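PDB 7BTU: putative tRNA (Adenine(37)-N6)-methyltransferase from Pseudomonas aeruginosa, which probably uses S-adenosyl-L-methionine to methylate the N6-threonylcarbamoyl-modified adenosine at tRNA position 37. Local coordinates for residues 163-168 against 186-191; 219-224 against 229-234. All blocks are in the same frame, centred on the assembly; numbering follows the deposited sequence. Where two conformers were deposited one is given.

Contact 1: residues 163-168 against 186-191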
loop_
_atom_site.group_PDB
_atom_site.type_symbol
_atom_site.label_atom_id
_atom_site.label_comp_id
_atom_site.label_asym_id
_atom_site.label_seq_id
_atom_site.Cartn_x
_atom_site.Cartn_y
_atom_site.Cartn_z
ATOM N N VAL B 163 13.937 -28.329 3.232
ATOM C CA VAL B 163 12.786 -29.213 3.130
ATOM C C VAL B 163 13.198 -30.465 2.370
ATOM O O VAL B 163 13.607 -30.368 1.215
ATOM C CB VAL B 163 11.618 -28.528 2.404
ATOM C CG1 VAL B 163 10.504 -29.566 2.145
ATOM C CG2 VAL B 163 11.094 -27.325 3.234
ATOM N N GLU B 164 13.010 -31.640 2.970
ATOM C CA GLU B 164 13.160 -32.911 2.249
ATOM C C GLU B 164 11.797 -33.605 2.172
ATOM O O GLU B 164 10.838 -33.218 2.842
ATOM C CB GLU B 164 14.210 -33.826 2.915
ATOM C CG GLU B 164 13.810 -34.155 4.301
ATOM C CD GLU B 164 14.692 -35.212 4.969
ATOM O OE1 GLU B 164 14.141 -35.952 5.820
ATOM O OE2 GLU B 164 15.892 -35.299 4.620
ATOM N N TRP B 165 11.721 -34.643 1.346
ATOM C CA TRP B 165 10.475 -35.307 0.964
ATOM C C TRP B 165 10.546 -36.799 1.231
ATOM O O TRP B 165 11.536 -37.433 0.853
ATOM C CB TRP B 165 10.247 -35.134 -0.545
ATOM C CG TRP B 165 9.869 -33.732 -0.931
ATOM C CD1 TRP B 165 10.702 -32.668 -1.170
ATOM C CD2 TRP B 165 8.524 -33.268 -1.135
ATOM N NE1 TRP B 165 9.921 -31.531 -1.466
ATOM C CE2 TRP B 165 8.596 -31.903 -1.476
ATOM C CE3 TRP B 165 7.267 -33.881 -1.010
ATOM C CZ2 TRP B 165 7.468 -31.153 -1.744
ATOM C CZ3 TRP B 165 6.122 -33.125 -1.261
ATOM C CH2 TRP B 165 6.237 -31.765 -1.601
ATOM N N SER B 166 9.524 -37.373 1.859
ATOM C CA SER B 166 9.318 -38.816 1.727
ATOM C C SER B 166 8.971 -39.162 0.282
ATOM O O SER B 166 8.351 -38.369 -0.427
ATOM C CB SER B 166 8.219 -39.316 2.634
ATOM O OG SER B 166 6.958 -38.866 2.135
ATOM N N GLU B 167 9.386 -40.359 -0.159
ATOM C CA GLU B 167 9.030 -40.794 -1.517
ATOM C C GLU B 167 7.509 -40.787 -1.730
ATOM O O GLU B 167 7.010 -40.323 -2.776
ATOM C CB GLU B 167 9.646 -42.182 -1.794
ATOM N N GLN B 168 6.746 -41.226 -0.724
ATOM C CA GLN B 168 5.295 -41.180 -0.846
ATOM C C GLN B 168 4.805 -39.740 -1.052
ATOM O O GLN B 168 3.950 -39.476 -1.907
ATOM C CB GLN B 168 4.670 -41.793 0.415
ATOM C CG GLN B 168 3.161 -41.598 0.547
ATOM C CD GLN B 168 2.619 -42.050 1.914
ATOM O OE1 GLN B 168 1.429 -42.010 2.159
ATOM N NE2 GLN B 168 3.510 -42.449 2.806
ATOM N N GLU B 186 6.179 -27.483 -5.406
ATOM C CA GLU B 186 6.923 -26.254 -5.181
ATOM C C GLU B 186 6.238 -25.401 -4.133
ATOM O O GLU B 186 6.903 -24.810 -3.275
ATOM C CB GLU B 186 7.044 -25.441 -6.474
ATOM C CG GLU B 186 8.074 -26.094 -7.401
ATOM C CD GLU B 186 8.234 -25.289 -8.673
ATOM O OE1 GLU B 186 7.432 -25.510 -9.596
ATOM O OE2 GLU B 186 9.140 -24.428 -8.735
ATOM N N LEU B 187 4.917 -25.350 -4.181
ATOM C CA LEU B 187 4.201 -24.570 -3.167
ATOM C C LEU B 187 4.491 -25.128 -1.789
ATOM O O LEU B 187 4.748 -24.368 -0.838
ATOM C CB LEU B 187 2.704 -24.608 -3.435
ATOM C CG LEU B 187 1.804 -23.988 -2.349
ATOM C CD1 LEU B 187 2.050 -22.515 -2.144
ATOM C CD2 LEU B 187 0.347 -24.230 -2.761
ATOM N N ILE B 188 4.398 -26.453 -1.657
ATOM C CA ILE B 188 4.622 -27.063 -0.339
ATOM C C ILE B 188 6.012 -26.705 0.160
ATOM O O ILE B 188 6.193 -26.245 1.290
ATOM C CB ILE B 188 4.393 -28.588 -0.390
ATOM C CG1 ILE B 188 2.897 -28.912 -0.563
ATOM C CG2 ILE B 188 5.008 -29.281 0.896
ATOM C CD1 ILE B 188 2.571 -30.443 -0.809
ATOM N N GLU B 189 7.014 -26.866 -0.706
ATOM C CA GLU B 189 8.380 -26.544 -0.332
ATOM C C GLU B 189 8.515 -25.072 0.060
ATOM O O GLU B 189 9.192 -24.749 1.047
ATOM C CB GLU B 189 9.296 -26.892 -1.510
ATOM C CG GLU B 189 10.707 -26.456 -1.397
ATOM C CD GLU B 189 11.663 -27.519 -1.912
ATOM O OE1 GLU B 189 11.179 -28.550 -2.454
ATOM O OE2 GLU B 189 12.890 -27.348 -1.723
ATOM N N GLN B 190 7.920 -24.157 -0.731
ATOM C CA GLN B 190 8.101 -22.746 -0.448
ATOM C C GLN B 190 7.369 -22.332 0.818
ATOM O O GLN B 190 7.834 -21.460 1.538
ATOM C CB GLN B 190 7.626 -21.884 -1.631
ATOM C CG GLN B 190 8.586 -22.036 -2.824
ATOM C CD GLN B 190 7.971 -21.633 -4.125
ATOM O OE1 GLN B 190 7.037 -20.816 -4.158
ATOM N NE2 GLN B 190 8.508 -22.179 -5.230
ATOM N N CYS B 191 6.192 -22.928 1.072
ATOM C CA CYS B 191 5.412 -22.663 2.292
ATOM C C CYS B 191 6.119 -23.203 3.534
ATOM O O CYS B 191 6.164 -22.549 4.592
ATOM C CB CYS B 191 4.022 -23.327 2.150
ATOM S SG CYS B 191 2.892 -23.340 3.614
HETATM O O HOH W 1 14.657 -27.044 0.542
#

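Contact 2: residues 219-224 against 229-234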
loop_
_atom_site.group_PDB
_atom_site.type_symbol
_atom_site.label_atom_id
_atom_site.label_comp_id
_atom_site.label_asym_id
_atom_site.label_seq_id
_atom_site.Cartn_x
_atom_site.Cartn_y
_atom_site.Cartn_z
ATOM N N HIS B 219 1.145 -33.117 5.529
ATOM C CA HIS B 219 1.670 -33.403 6.858
ATOM C C HIS B 219 3.179 -33.427 6.793
ATOM O O HIS B 219 3.756 -33.873 5.787
ATOM C CB HIS B 219 1.143 -34.729 7.422
ATOM C CG HIS B 219 -0.337 -34.719 7.578
ATOM N ND1 HIS B 219 -1.180 -35.382 6.712
ATOM C CD2 HIS B 219 -1.133 -34.052 8.445
ATOM C CE1 HIS B 219 -2.433 -35.149 7.062
ATOM N NE2 HIS B 219 -2.427 -34.358 8.119
ATOM N N TRP B 220 3.802 -32.938 7.886
ATOM C CA TRP B 220 5.247 -32.865 7.953
ATOM C C TRP B 220 5.736 -32.997 9.405
ATOM O O TRP B 220 4.952 -32.946 10.370
ATOM C CB TRP B 220 5.754 -31.565 7.321
ATOM C CG TRP B 220 5.656 -30.337 8.151
ATOM C CD1 TRP B 220 6.620 -29.822 9.016
ATOM C CD2 TRP B 220 4.568 -29.469 8.221
ATOM N NE1 TRP B 220 6.184 -28.689 9.575
ATOM C CE2 TRP B 220 4.929 -28.422 9.083
ATOM C CE3 TRP B 220 3.339 -29.434 7.586
ATOM C CZ2 TRP B 220 4.095 -27.393 9.369
ATOM C CZ3 TRP B 220 2.514 -28.392 7.864
ATOM C CH2 TRP B 220 2.889 -27.388 8.750
ATOM N N HIS B 221 7.057 -33.194 9.552
ATOM C CA HIS B 221 7.648 -33.138 10.887
ATOM C C HIS B 221 9.072 -32.560 10.764
ATOM O O HIS B 221 9.553 -32.297 9.663
ATOM C CB HIS B 221 7.532 -34.539 11.549
ATOM C CG HIS B 221 8.457 -35.589 11.002
ATOM N ND1 HIS B 221 8.423 -36.892 11.446
ATOM C CD2 HIS B 221 9.496 -35.523 10.139
ATOM C CE1 HIS B 221 9.371 -37.589 10.839
ATOM N NE2 HIS B 221 10.044 -36.777 10.054
ATOM N N TYR B 222 9.734 -32.344 11.903
ATOM C CA TYR B 222 11.083 -31.776 11.972
ATOM C C TYR B 222 12.066 -32.876 12.316
ATOM O O TYR B 222 12.243 -33.164 13.494
ATOM C CB TYR B 222 11.160 -30.706 13.052
ATOM C CG TYR B 222 10.459 -29.459 12.654
ATOM C CD1 TYR B 222 9.093 -29.325 12.848
ATOM C CD2 TYR B 222 11.150 -28.424 12.056
ATOM C CE1 TYR B 222 8.435 -28.143 12.469
ATOM C CE2 TYR B 222 10.506 -27.239 11.700
ATOM C CZ TYR B 222 9.149 -27.124 11.883
ATOM O OH TYR B 222 8.515 -25.942 11.506
ATOM N N PRO B 223 12.763 -33.482 11.358
ATOM C CA PRO B 223 13.794 -34.500 11.751
ATOM C C PRO B 223 14.927 -33.907 12.568
ATOM O O PRO B 223 15.578 -34.627 13.346
ATOM C CB PRO B 223 14.328 -35.056 10.410
ATOM C CG PRO B 223 13.382 -34.571 9.360
ATOM C CD PRO B 223 12.618 -33.346 9.898
ATOM N N ARG B 224 15.211 -32.622 12.367
ATOM C CA ARG B 224 16.212 -31.848 13.084
ATOM C C ARG B 224 15.637 -30.444 13.206
ATOM O O ARG B 224 14.744 -30.080 12.438
ATOM C CB ARG B 224 17.552 -31.783 12.340
ATOM C CG ARG B 224 18.084 -33.092 11.836
ATOM C CD ARG B 224 19.526 -32.920 11.352
ATOM N NE ARG B 224 19.630 -31.782 10.441
ATOM C CZ ARG B 224 19.790 -31.904 9.127
ATOM N NH1 ARG B 224 19.860 -33.120 8.593
ATOM N NH2 ARG B 224 19.881 -30.823 8.352
ATOM N N ARG B 229 10.612 -32.370 6.933
ATOM C CA ARG B 229 10.391 -33.506 6.053
ATOM C C ARG B 229 8.910 -33.620 5.755
ATOM O O ARG B 229 8.100 -33.644 6.678
ATOM C CB ARG B 229 10.950 -34.805 6.702
ATOM C CG ARG B 229 10.398 -36.099 6.073
ATOM C CD ARG B 229 10.697 -37.373 7.030
ATOM N NE ARG B 229 10.278 -38.657 6.445
ATOM C CZ ARG B 229 10.908 -39.162 5.399
ATOM N NH1 ARG B 229 11.922 -38.482 4.913
ATOM N NH2 ARG B 229 10.565 -40.330 4.842
ATOM N N VAL B 230 8.540 -33.621 4.456
ATOM C CA VAL B 230 7.134 -33.778 4.090
ATOM C C VAL B 230 6.794 -35.250 4.188
ATOM O O VAL B 230 7.458 -36.097 3.559
ATOM C CB VAL B 230 6.839 -33.260 2.642
ATOM C CG1 VAL B 230 5.318 -33.204 2.402
ATOM C CG2 VAL B 230 7.466 -31.881 2.390
ATOM N N LEU B 231 5.727 -35.568 4.922
ATOM C CA LEU B 231 5.391 -36.968 5.142
ATOM C C LEU B 231 4.366 -37.465 4.119
ATOM O O LEU B 231 4.480 -38.575 3.611
ATOM C CB LEU B 231 4.828 -37.133 6.558
ATOM C CG LEU B 231 5.802 -36.825 7.687
ATOM C CD1 LEU B 231 5.042 -36.620 9.017
ATOM C CD2 LEU B 231 6.726 -38.052 7.824
ATOM N N ASP B 232 3.325 -36.681 3.857
ATOM C CA ASP B 232 2.251 -37.155 2.975
ATOM C C ASP B 232 1.453 -35.945 2.505
ATOM O O ASP B 232 1.539 -34.863 3.095
ATOM C CB ASP B 232 1.338 -38.178 3.642
ATOM C CG ASP B 232 0.429 -37.549 4.687
ATOM O OD1 ASP B 232 -0.375 -36.685 4.352
ATOM O OD2 ASP B 232 0.522 -37.910 5.858
ATOM N N VAL B 233 0.699 -36.143 1.428
ATOM C CA VAL B 233 -0.141 -35.105 0.802
ATOM C C VAL B 233 -1.426 -35.837 0.467
ATOM O O VAL B 233 -1.396 -36.814 -0.289
ATOM C CB VAL B 233 0.475 -34.517 -0.470
ATOM C CG1 VAL B 233 -0.481 -33.380 -1.021
ATOM C CG2 VAL B 233 1.823 -33.898 -0.153
ATOM N N ALA B 234 -2.515 -35.473 1.113
ATOM C CA ALA B 234 -3.772 -36.195 0.909
ATOM C C ALA B 234 -4.866 -35.227 0.494
ATOM O O ALA B 234 -4.839 -34.066 0.888
ATOM C CB ALA B 234 -4.196 -36.905 2.181
#

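Contact 1: residues 163-168 against 186-191
Trp165 and Glu189 make the direct polar link between the strand and the helix. The indole N-H points straight at the carboxylate, but NE1 to OE1 is 3.4 Å, so this is a weak hydrogen bond in spite of its N-H...O angle of 170°. OE1 comes to the edge of the indole in its plane, while the carboxylate itself is turned 42° from the ring. Its other oxygen works through water: Glu189 OE2 accepts from a water 2.9 Å away, and that water in turn accepts from the backbone N of Val163 at 3.1 Å. One side chain thus reaches two strand residues, one directly and one through solvent. With CG anti to the backbone N (chi1 172°) and a bend at chi2, Glu189 swings its carboxylate over to the strand.

The apolar part rests on Ile188 and the indole. Ile188 brings its CG2 branch to the six-membered end of the indole, CG2 lying 3.7 Å from Trp165 CH2, and its CD1 methyl also reaches that corner at 4.0 Å. Val163 adds a looser touch, with CG2 3.9 Å from the backbone O of Glu189.

Strand 162-165 is an outer strand of the four-stranded C-terminal sheet, and helix 184-193 lies against it. Ile188 continues onto Leu213 of the same sheet, Trp165 also packs on Val230 and Ala185, and Ser166 N-caps helix 167-180.

Contact 2: residues 219-224 against 229-234
His219 and Asp232 meet through side chains and backbone alike. The imidazole gives its ND1 hydrogen to Asp232 OD1 at 2.8 Å, along a nearly straight line (169°) that stays in the ring plane and meets the syn side of the oxygen. Ring and carboxylate are nonetheless turned 63° apart. Asp232 can reach because its CG sits between its backbone N and carbonyl carbon (chi1 72°), which brings the carboxylate up beside the ring. The bond probably helps to hold the ring's rotation. The backbones of the same residues bond as well: His219 N donates to Asp232 O at 3.0 Å, while His219 O takes Leu231 N at 2.7 Å and, weakly, Asp232 N.

Two residues facing one make a classic beta bulge, set in the antiparallel hairpin of strands 216-222 and 227-234. Beyond it the pairing is regular again, with Trp220 and Val230 a non-hydrogen-bonded pair whose side chains turn to the buried face, against Leu192 of helix 184-193. His221 and Arg229 form the next hydrogen-bonded pair, joined N to O in both directions.

On the face of His219, His221 and Arg229 the side chains still pack closely. Leu231 lays its CD2 methyl over one face of the His221 imidazole, 4.1 Å from the ring centre, a CH-pi contact. Arg229 runs alongside His221, extended from CG to NE, bringing CD to 3.2 Å from His221 NE2; its NH1 makes a weak, long ion pair with Glu164. The looser side lies toward the turn. There, nearer solvent, exposed Pro223 rests its CG on Arg229 CB at 3.6 Å.

The two contacts come in series along the chain, 163-168 with 186-191 first and 219-224 with 229-234 after it, yet their centres lie only 8 Å apart. They share the mixed four-stranded sheet of the C-terminal part, where strand 162-165 runs parallel to strand 227-234. Glu164 O probably takes a hydrogen bond from Val230 N, and Ser166 OG probably bonds Leu231 O, tying the helix start to the bulged strand. Ile188 packs its CD1 on Val233 CG2. Contact 1 sets a helix against an edge strand and contact 2 pairs the hairpin beside it, together building one compact sheet-and-helix unit, distinct from the six-stranded barrel but touching the loop before strand 38-43 through Leu187 and Gln190.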